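Local atomic coordinates of SusD superfamily protein (PDB entry 3OTN), a protein that probably binds carbohydrate or another nutrient at the bacterial outer membrane. Residues Leu176-His181 / Ile224-Tyr229; Met187-Ala192 / Glu248-Val253; Gln243-Glu248 / Asp352-Val357. One frame throughout, in Å; residues are numbered along the deposited sequence.

Interaction 1: residues Leu176-His181 / Ile224-Tyr229; sequences LAFSDH and IKSNEY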
loop_
_atom_site.group_PDB
_atom_site.type_symbol
_atom_site.label_atom_id
_atom_site.label_comp_id
_atom_site.label_asym_id
_atom_site.label_seq_id
_atom_site.Cartn_x
_atom_site.Cartn_y
_atom_site.Cartn_z
ATOM N N LEU A 176 -16.186 -14.874 -9.691
ATOM C CA LEU A 176 -14.857 -14.996 -9.065
ATOM C C LEU A 176 -14.838 -15.815 -7.795
ATOM O O LEU A 176 -15.694 -15.608 -6.937
ATOM C CB LEU A 176 -14.295 -13.611 -8.654
ATOM C CG LEU A 176 -13.502 -12.715 -9.562
ATOM C CD1 LEU A 176 -13.165 -11.409 -8.761
ATOM C CD2 LEU A 176 -12.251 -13.441 -10.027
ATOM N N ALA A 177 -13.811 -16.661 -7.625
ATOM C CA ALA A 177 -13.630 -17.421 -6.385
ATOM C C ALA A 177 -13.453 -16.462 -5.224
ATOM O O ALA A 177 -12.889 -15.381 -5.429
ATOM C CB ALA A 177 -12.382 -18.324 -6.489
ATOM N N PHE A 178 -13.882 -16.826 -4.006
ATOM C CA PHE A 178 -13.739 -15.885 -2.881
ATOM C C PHE A 178 -12.296 -15.662 -2.452
ATOM O O PHE A 178 -11.927 -14.550 -2.078
ATOM C CB PHE A 178 -14.612 -16.224 -1.651
ATOM C CG PHE A 178 -14.889 -15.007 -0.768
ATOM C CD1 PHE A 178 -13.954 -14.575 0.181
ATOM C CD2 PHE A 178 -16.069 -14.260 -0.939
ATOM C CE1 PHE A 178 -14.193 -13.442 0.960
ATOM C CE2 PHE A 178 -16.310 -13.121 -0.170
ATOM C CZ PHE A 178 -15.363 -12.713 0.775
ATOM N N SER A 179 -11.481 -16.717 -2.478
ATOM C CA SER A 179 -10.085 -16.619 -2.108
ATOM C C SER A 179 -9.233 -17.331 -3.148
ATOM O O SER A 179 -9.743 -18.140 -3.923
ATOM C CB SER A 179 -9.850 -17.209 -0.726
ATOM O OG SER A 179 -10.143 -18.596 -0.704
ATOM N N ASP A 180 -7.955 -16.973 -3.194
ATOM C CA ASP A 180 -6.989 -17.632 -4.064
ATOM C C ASP A 180 -5.619 -17.559 -3.432
ATOM O O ASP A 180 -5.140 -16.452 -3.098
ATOM C CB ASP A 180 -6.997 -16.969 -5.442
ATOM C CG ASP A 180 -6.160 -17.711 -6.455
ATOM O OD1 ASP A 180 -4.924 -17.592 -6.439
ATOM O OD2 ASP A 180 -6.718 -18.358 -7.338
ATOM N N HIS A 181 -4.931 -18.688 -3.385
ATOM C CA HIS A 181 -3.624 -18.832 -2.711
ATOM C C HIS A 181 -2.464 -18.895 -3.666
ATOM O O HIS A 181 -1.386 -19.340 -3.293
ATOM C CB HIS A 181 -3.597 -20.090 -1.844
ATOM C CG HIS A 181 -4.272 -19.925 -0.527
ATOM N ND1 HIS A 181 -4.082 -20.803 0.519
ATOM C CD2 HIS A 181 -5.135 -18.983 -0.082
ATOM C CE1 HIS A 181 -4.809 -20.414 1.550
ATOM N NE2 HIS A 181 -5.460 -19.312 1.212
ATOM N N ILE A 224 -14.793 -10.912 6.661
ATOM C CA ILE A 224 -14.759 -11.532 7.999
ATOM C C ILE A 224 -15.627 -12.796 8.030
ATOM O O ILE A 224 -15.162 -13.866 8.414
ATOM C CB ILE A 224 -15.216 -10.541 9.105
ATOM C CG1 ILE A 224 -14.225 -9.386 9.229
ATOM C CG2 ILE A 224 -15.365 -11.247 10.488
ATOM C CD1 ILE A 224 -14.731 -8.213 10.130
ATOM N N LYS A 225 -16.881 -12.667 7.607
ATOM C CA LYS A 225 -17.848 -13.788 7.649
ATOM C C LYS A 225 -17.498 -14.940 6.716
ATOM O O LYS A 225 -17.938 -16.050 6.942
ATOM C CB LYS A 225 -19.270 -13.310 7.314
ATOM C CG LYS A 225 -19.927 -12.374 8.366
ATOM C CD LYS A 225 -19.982 -12.961 9.760
ATOM C CE LYS A 225 -20.789 -12.056 10.695
ATOM N NZ LYS A 225 -20.583 -12.446 12.112
ATOM N N SER A 226 -16.711 -14.672 5.682
ATOM C CA SER A 226 -16.255 -15.716 4.770
ATOM C C SER A 226 -15.409 -16.806 5.424
ATOM O O SER A 226 -15.400 -17.914 4.924
ATOM C CB SER A 226 -15.462 -15.118 3.603
ATOM O OG SER A 226 -14.127 -14.796 3.990
ATOM N N ASN A 227 -14.694 -16.505 6.517
ATOM C CA ASN A 227 -13.802 -17.493 7.169
ATOM C C ASN A 227 -12.684 -18.007 6.250
ATOM O O ASN A 227 -12.118 -19.037 6.509
ATOM C CB ASN A 227 -14.571 -18.728 7.721
ATOM C CG ASN A 227 -15.623 -18.377 8.732
ATOM O OD1 ASN A 227 -15.382 -17.608 9.655
ATOM N ND2 ASN A 227 -16.800 -18.989 8.596
ATOM N N GLU A 228 -12.354 -17.271 5.202
ATOM C CA GLU A 228 -11.297 -17.637 4.272
ATOM C C GLU A 228 -9.946 -17.045 4.655
ATOM O O GLU A 228 -8.971 -17.321 3.973
ATOM C CB GLU A 228 -11.621 -17.076 2.902
ATOM C CG GLU A 228 -12.962 -17.528 2.371
ATOM C CD GLU A 228 -12.892 -18.719 1.468
ATOM O OE1 GLU A 228 -11.850 -19.396 1.435
ATOM O OE2 GLU A 228 -13.908 -18.966 0.789
ATOM N N TYR A 229 -9.918 -16.154 5.655
ATOM C CA TYR A 229 -8.681 -15.495 6.108
ATOM C C TYR A 229 -8.649 -15.580 7.634
ATOM O O TYR A 229 -9.697 -15.580 8.294
ATOM C CB TYR A 229 -8.608 -14.026 5.652
ATOM C CG TYR A 229 -8.789 -13.865 4.150
ATOM C CD1 TYR A 229 -7.752 -14.135 3.285
ATOM C CD2 TYR A 229 -10.036 -13.549 3.602
ATOM C CE1 TYR A 229 -7.906 -14.062 1.900
ATOM C CE2 TYR A 229 -10.211 -13.448 2.216
ATOM C CZ TYR A 229 -9.144 -13.708 1.372
ATOM O OH TYR A 229 -9.271 -13.600 0.015
HETATM O O HOH W 1 -7.210 -14.287 -1.672
#

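Interaction 2: residues Met187-Ala192 / Glu248-Val253; sequences MGAVKA and EFIYQV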
loop_
_atom_site.group_PDB
_atom_site.type_symbol
_atom_site.label_atom_id
_atom_site.label_comp_id
_atom_site.label_asym_id
_atom_site.label_seq_id
_atom_site.Cartn_x
_atom_site.Cartn_y
_atom_site.Cartn_z
HETATM N N MSE A 187 -12.664 -12.729 -4.903
HETATM C CA MSE A 187 -13.722 -11.865 -4.376
HETATM C C MSE A 187 -13.271 -11.195 -3.088
HETATM O O MSE A 187 -13.659 -10.058 -2.810
HETATM C CB MSE A 187 -15.012 -12.642 -4.144
HETATM C CG MSE A 187 -16.185 -11.738 -3.920
HETATM SE SE MSE A 187 -16.590 -10.931 -5.632
HETATM C CE MSE A 187 -17.408 -12.462 -6.486
ATOM N N GLY A 188 -12.431 -11.861 -2.301
ATOM C CA GLY A 188 -11.884 -11.207 -1.105
ATOM C C GLY A 188 -11.099 -9.930 -1.432
ATOM O O GLY A 188 -11.205 -8.939 -0.724
ATOM N N ALA A 189 -10.321 -9.961 -2.519
ATOM C CA ALA A 189 -9.594 -8.810 -2.992
ATOM C C ALA A 189 -10.559 -7.696 -3.418
ATOM O O ALA A 189 -10.351 -6.530 -3.075
ATOM C CB ALA A 189 -8.618 -9.205 -4.193
ATOM N N VAL A 190 -11.609 -8.068 -4.153
ATOM C CA VAL A 190 -12.611 -7.099 -4.598
ATOM C C VAL A 190 -13.278 -6.445 -3.406
ATOM O O VAL A 190 -13.480 -5.228 -3.403
ATOM C CB VAL A 190 -13.724 -7.791 -5.475
ATOM C CG1 VAL A 190 -14.914 -6.853 -5.687
ATOM C CG2 VAL A 190 -13.142 -8.299 -6.778
ATOM N N LYS A 191 -13.652 -7.250 -2.417
ATOM C CA LYS A 191 -14.338 -6.705 -1.223
ATOM C C LYS A 191 -13.405 -5.836 -0.397
ATOM O O LYS A 191 -13.838 -4.826 0.114
ATOM C CB LYS A 191 -14.919 -7.788 -0.294
ATOM C CG LYS A 191 -15.853 -8.765 -0.906
ATOM C CD LYS A 191 -17.107 -8.170 -1.357
ATOM C CE LYS A 191 -18.139 -9.287 -1.778
ATOM N NZ LYS A 191 -19.396 -8.595 -2.034
ATOM N N ALA A 192 -12.133 -6.214 -0.283
ATOM C CA ALA A 192 -11.138 -5.408 0.463
ATOM C C ALA A 192 -10.922 -4.048 -0.208
ATOM O O ALA A 192 -10.923 -3.006 0.450
ATOM C CB ALA A 192 -9.813 -6.163 0.591
ATOM N N GLU A 248 -3.240 -14.135 6.284
ATOM C CA GLU A 248 -3.892 -12.827 6.168
ATOM C C GLU A 248 -3.929 -12.280 4.752
ATOM O O GLU A 248 -4.744 -11.388 4.447
ATOM C CB GLU A 248 -3.183 -11.799 7.026
ATOM C CG GLU A 248 -3.319 -12.005 8.522
ATOM C CD GLU A 248 -2.949 -10.773 9.336
ATOM O OE1 GLU A 248 -3.064 -9.621 8.797
ATOM O OE2 GLU A 248 -2.558 -10.963 10.525
ATOM N N PHE A 249 -3.045 -12.761 3.893
ATOM C CA PHE A 249 -2.808 -12.064 2.636
ATOM C C PHE A 249 -3.953 -12.271 1.646
ATOM O O PHE A 249 -4.322 -13.399 1.320
ATOM C CB PHE A 249 -1.474 -12.422 2.018
ATOM C CG PHE A 249 -0.281 -12.161 2.928
ATOM C CD1 PHE A 249 -0.120 -10.942 3.574
ATOM C CD2 PHE A 249 0.653 -13.171 3.156
ATOM C CE1 PHE A 249 0.982 -10.713 4.409
ATOM C CE2 PHE A 249 1.744 -12.962 3.959
ATOM C CZ PHE A 249 1.924 -11.730 4.596
ATOM N N ILE A 250 -4.476 -11.152 1.156
ATOM C CA ILE A 250 -5.653 -11.112 0.258
ATOM C C ILE A 250 -5.210 -10.779 -1.163
ATOM O O ILE A 250 -5.581 -11.484 -2.123
ATOM C CB ILE A 250 -6.702 -10.074 0.774
ATOM C CG1 ILE A 250 -7.218 -10.489 2.149
ATOM C CG2 ILE A 250 -7.920 -9.981 -0.187
ATOM C CD1 ILE A 250 -8.002 -9.391 2.854
ATOM N N TYR A 251 -4.410 -9.733 -1.303
ATOM C CA TYR A 251 -3.798 -9.413 -2.602
ATOM C C TYR A 251 -2.369 -8.887 -2.402
ATOM O O TYR A 251 -2.133 -8.041 -1.551
ATOM C CB TYR A 251 -4.693 -8.409 -3.364
ATOM C CG TYR A 251 -4.357 -8.392 -4.815
ATOM C CD1 TYR A 251 -4.727 -9.451 -5.636
ATOM C CD2 TYR A 251 -3.610 -7.352 -5.366
ATOM C CE1 TYR A 251 -4.371 -9.471 -6.996
ATOM C CE2 TYR A 251 -3.252 -7.353 -6.727
ATOM C CZ TYR A 251 -3.616 -8.406 -7.528
ATOM O OH TYR A 251 -3.247 -8.405 -8.838
ATOM N N GLN A 252 -1.430 -9.371 -3.205
ATOM C CA GLN A 252 -0.046 -9.039 -3.025
ATOM C C GLN A 252 0.651 -8.849 -4.362
ATOM O O GLN A 252 0.272 -9.435 -5.364
ATOM C CB GLN A 252 0.663 -10.208 -2.303
ATOM C CG GLN A 252 0.166 -10.522 -0.893
ATOM C CD GLN A 252 1.151 -11.340 -0.116
ATOM O OE1 GLN A 252 1.334 -12.533 -0.395
ATOM N NE2 GLN A 252 1.803 -10.714 0.881
ATOM N N VAL A 253 1.737 -8.094 -4.332
ATOM C CA VAL A 253 2.710 -8.094 -5.392
ATOM C C VAL A 253 3.536 -9.380 -5.268
ATOM O O VAL A 253 3.994 -9.722 -4.169
ATOM C CB VAL A 253 3.638 -6.903 -5.327
ATOM C CG1 VAL A 253 4.584 -6.960 -6.490
ATOM C CG2 VAL A 253 2.827 -5.559 -5.406
#

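Interaction 3: residues Gln243-Glu248 / Asp352-Val357; sequences QNNKGE and DLNWSV. With EDO (1,2-ethanediol), chain P.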
loop_
_atom_site.group_PDB
_atom_site.type_symbol
_atom_site.label_atom_id
_atom_site.label_comp_id
_atom_site.label_asym_id
_atom_site.label_seq_id
_atom_site.Cartn_x
_atom_site.Cartn_y
_atom_site.Cartn_z
ATOM N N GLN A 243 4.641 -17.991 3.767
ATOM C CA GLN A 243 3.315 -17.427 3.994
ATOM C C GLN A 243 2.721 -16.615 2.830
ATOM O O GLN A 243 1.595 -16.168 2.941
ATOM C CB GLN A 243 3.310 -16.599 5.289
ATOM C CG GLN A 243 3.599 -17.448 6.502
ATOM C CD GLN A 243 2.427 -18.354 6.873
ATOM O OE1 GLN A 243 2.333 -19.482 6.439
ATOM N NE2 GLN A 243 1.561 -17.855 7.684
ATOM N N ASN A 244 3.443 -16.483 1.712
ATOM C CA ASN A 244 2.954 -15.775 0.508
ATOM C C ASN A 244 1.545 -16.245 0.064
ATOM O O ASN A 244 1.325 -17.443 -0.090
ATOM C CB ASN A 244 3.900 -16.026 -0.677
ATOM C CG ASN A 244 5.191 -15.175 -0.661
ATOM O OD1 ASN A 244 5.430 -14.331 0.194
ATOM N ND2 ASN A 244 6.034 -15.440 -1.641
ATOM N N ASN A 245 0.608 -15.300 -0.077
ATOM C CA ASN A 245 -0.778 -15.548 -0.567
ATOM C C ASN A 245 -1.690 -16.366 0.362
ATOM O O ASN A 245 -2.742 -16.832 -0.078
ATOM C CB ASN A 245 -0.754 -16.189 -1.968
ATOM C CG ASN A 245 0.090 -15.427 -2.954
ATOM O OD1 ASN A 245 0.919 -16.011 -3.684
ATOM N ND2 ASN A 245 -0.132 -14.125 -3.029
ATOM N N LYS A 246 -1.289 -16.547 1.626
ATOM C CA LYS A 246 -2.009 -17.360 2.606
ATOM C C LYS A 246 -2.208 -16.549 3.870
ATOM O O LYS A 246 -1.619 -15.481 4.050
ATOM C CB LYS A 246 -1.206 -18.595 3.061
ATOM C CG LYS A 246 -0.395 -19.367 2.072
ATOM C CD LYS A 246 -0.071 -20.792 2.562
ATOM C CE LYS A 246 0.588 -20.864 3.927
ATOM N NZ LYS A 246 0.801 -22.284 4.345
ATOM N N GLY A 247 -2.971 -17.115 4.788
ATOM C CA GLY A 247 -3.107 -16.551 6.138
ATOM C C GLY A 247 -3.899 -15.264 6.054
ATOM O O GLY A 247 -5.069 -15.287 5.699
ATOM N N GLU A 248 -3.240 -14.135 6.284
ATOM C CA GLU A 248 -3.892 -12.827 6.168
ATOM C C GLU A 248 -3.929 -12.280 4.752
ATOM O O GLU A 248 -4.744 -11.388 4.447
ATOM C CB GLU A 248 -3.183 -11.799 7.026
ATOM C CG GLU A 248 -3.319 -12.005 8.522
ATOM C CD GLU A 248 -2.949 -10.773 9.336
ATOM O OE1 GLU A 248 -3.064 -9.621 8.797
ATOM O OE2 GLU A 248 -2.558 -10.963 10.525
ATOM N N ASP A 352 12.254 -13.874 -2.134
ATOM C CA ASP A 352 10.986 -14.307 -2.715
ATOM C C ASP A 352 9.824 -14.011 -1.759
ATOM O O ASP A 352 8.798 -14.705 -1.747
ATOM C CB ASP A 352 11.053 -15.783 -3.142
ATOM C CG ASP A 352 11.478 -16.727 -2.046
ATOM O OD1 ASP A 352 11.855 -16.288 -0.942
ATOM O OD2 ASP A 352 11.446 -17.956 -2.294
ATOM N N LEU A 353 9.977 -12.935 -0.992
ATOM C CA LEU A 353 8.923 -12.435 -0.087
ATOM C C LEU A 353 7.963 -11.499 -0.843
ATOM O O LEU A 353 8.390 -10.498 -1.424
ATOM C CB LEU A 353 9.534 -11.685 1.130
ATOM C CG LEU A 353 8.592 -11.103 2.185
ATOM C CD1 LEU A 353 7.738 -12.180 2.941
ATOM C CD2 LEU A 353 9.361 -10.181 3.192
ATOM N N ASN A 354 6.660 -11.811 -0.796
ATOM C CA ASN A 354 5.630 -10.982 -1.454
ATOM C C ASN A 354 5.512 -9.647 -0.715
ATOM O O ASN A 354 5.930 -9.546 0.458
ATOM C CB ASN A 354 4.259 -11.711 -1.485
ATOM C CG ASN A 354 4.122 -12.687 -2.640
ATOM O OD1 ASN A 354 5.065 -12.926 -3.375
ATOM N ND2 ASN A 354 2.908 -13.273 -2.804
ATOM N N TRP A 355 5.030 -8.622 -1.412
ATOM C CA TRP A 355 4.656 -7.318 -0.816
ATOM C C TRP A 355 3.128 -7.174 -0.821
ATOM O O TRP A 355 2.496 -7.261 -1.869
ATOM C CB TRP A 355 5.308 -6.178 -1.569
ATOM C CG TRP A 355 4.910 -4.788 -1.164
ATOM C CD1 TRP A 355 3.991 -3.982 -1.797
ATOM C CD2 TRP A 355 5.378 -4.041 -0.034
ATOM N NE1 TRP A 355 3.902 -2.784 -1.155
ATOM C CE2 TRP A 355 4.737 -2.785 -0.074
ATOM C CE3 TRP A 355 6.317 -4.290 0.974
ATOM C CZ2 TRP A 355 4.976 -1.794 0.867
ATOM C CZ3 TRP A 355 6.570 -3.293 1.914
ATOM C CH2 TRP A 355 5.892 -2.062 1.847
ATOM N N SER A 356 2.539 -6.955 0.346
ATOM C CA SER A 356 1.084 -6.840 0.439
ATOM C C SER A 356 0.466 -5.585 -0.155
ATOM O O SER A 356 0.995 -4.493 0.005
ATOM C CB SER A 356 0.653 -6.932 1.887
ATOM O OG SER A 356 0.899 -8.218 2.326
ATOM N N VAL A 357 -0.650 -5.764 -0.854
ATOM C CA VAL A 357 -1.556 -4.667 -1.206
ATOM C C VAL A 357 -2.727 -4.646 -0.196
ATOM O O VAL A 357 -3.063 -3.588 0.328
ATOM C CB VAL A 357 -2.072 -4.807 -2.674
ATOM C CG1 VAL A 357 -3.137 -3.769 -2.995
ATOM C CG2 VAL A 357 -0.909 -4.709 -3.642
HETATM C C1 EDO P . 9.660 -20.340 -6.157
HETATM O O1 EDO P . 10.286 -19.727 -7.318
HETATM C C2 EDO P . 10.321 -19.976 -4.819
HETATM O O2 EDO P . 10.525 -18.560 -4.656
#

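Interaction 1: residues Leu176-His181 / Ile224-Tyr229
Ser179 OG gives its hydrogen to Glu228 OE1 at 2.9 Å, meeting the carboxylate from above its plane, 68° out of it. The glutamate chain, bent at chi2, crosses Phe178 at a slant, with CG near ring CD1 and OE2 near CB, and its carboxylate plane is almost parallel to the ring. Phe178 has CG anti to the backbone N (chi1 -157°), a setting that carries its ring to the end of helix 210-225. There Ser226 CB sits over one ring face, 3.8 Å from the centroid, in a CH-pi contact that a small residue can make without forcing the ring away. Ser226 OG accepts from Glu228 N at 3.3 Å and is also hydrogen-bonded to Val223 O, so the hydroxyl is held from both sequence directions. The rim of the Phe178 ring meets Tyr229, CE1 to CE2 being 4.2 Å. Tyrosine adds a hydroxyl to its apolar ring: a water lies 2.8 Å from Tyr229 OH and accepts from Asp180 N, bridging the two loops. Asn227 takes positive phi, a conformation asparagine tolerates well, and turns the chain out of the helix. The serine at this exit forms an ST turn, against which the loop leading into helix 187-202 is packed near the surface.

Interaction 2: residues Met187-Ala192 / Glu248-Val253
The first turns of helix 187-202 pass beside a corner in strand 249-253, with the Ala189 and Ile250 CA atoms 5.6 Å apart. That corner is a classic beta bulge: Ile250 and Tyr251 both face Tyr358, which lets two consecutive side chains turn toward the helix. Small residues suit the helix surface here. Gly188 has no side chain to hold the strand off, and Ala189 and Ala192 offer single methyls, allowing the branched Ile250 to come down onto the helix backbone. With CG2 anti to the backbone N and CG1 beside it (chi1 -63°), it is the CG2 methyl that faces the helix. CG2 lies 4.1 Å from Ala189 CB and 4.3 Å from Ala192 CB, touching both methyls. Tyr251 adds its own CB against Ala189 CB, also at 4.1 Å, and its ring continues past the alanine to put OH in a hydrogen bond with Asn30 ND2. Phe120 of helix 108-133 covers Ala189, while Val363 of helix 360-375 packs on both Ala192 and Ile250. At the tightest point Ile250 CG2 rests 3.4 Å from Gly188 C and 3.3 Å from Ala189 N.

Interaction 3: residues Gln243-Glu248 / Asp352-Val357
The side-chain amides of Asn244 and Asn354 are stacked, their planes only 10° apart, with the two CG atoms 3.4 Å from each other. Asn244 stands at the second position of the type II turn from Gln243 to Lys246, and its CG, anti to the carbonyl carbon (chi1 -79°), is directed at the chain entering strand 355-356. Both ends of the amide then bond to backbone. Asn244 ND2 donates to Asp352 O at 2.9 Å, with that oxygen close to the amide plane, while Asn354 N donates to Asn244 OD1 at 3.0 Å from above the carbonyl plane. With an alanine here, Asp352 O and Asn354 N would probably lose these mates, and the Asn354 amide its stacking partner. The third turn position holds Asn245, whose positive phi is readily adopted by asparagine; its amide is inclined 60° to that of Asn354. Those two groups have separate partners, Asn245 ND2 donating to Gln254 OE1 and Asn354 ND2 to Gln252 OE1. Outside the stack, Asp352 OD2 accepts from O2 of an ethanediol, probably from the crystallisation liquor, at 2.6 Å. Because asparagine carries both a donor and an acceptor, one uncharged side chain can serve the backbone NH and carbonyl of a loop as a neighbouring strand edge would.

From the N terminus, the chain passes through loop 176-181, helix 187-202 and helix 210-225 before interaction 1 closes a largely helical loop at 224-229. Interaction 2 starts within that loop and closes beyond it, at 248-253, so the two cross; they also meet directly, Ala177 and Phe178 bonding through their backbones to Met187 and Gly188. Interaction 3 opens at 243-248, after interaction 1 has closed, and crosses interaction 2, with which it shares Glu248. It closes the longest loop, at 352-357, bringing strand 355-356 beside strand 249-253. Together they tie helix 187-202 and the end region of helix 210-225 to this three-stranded antiparallel sheet.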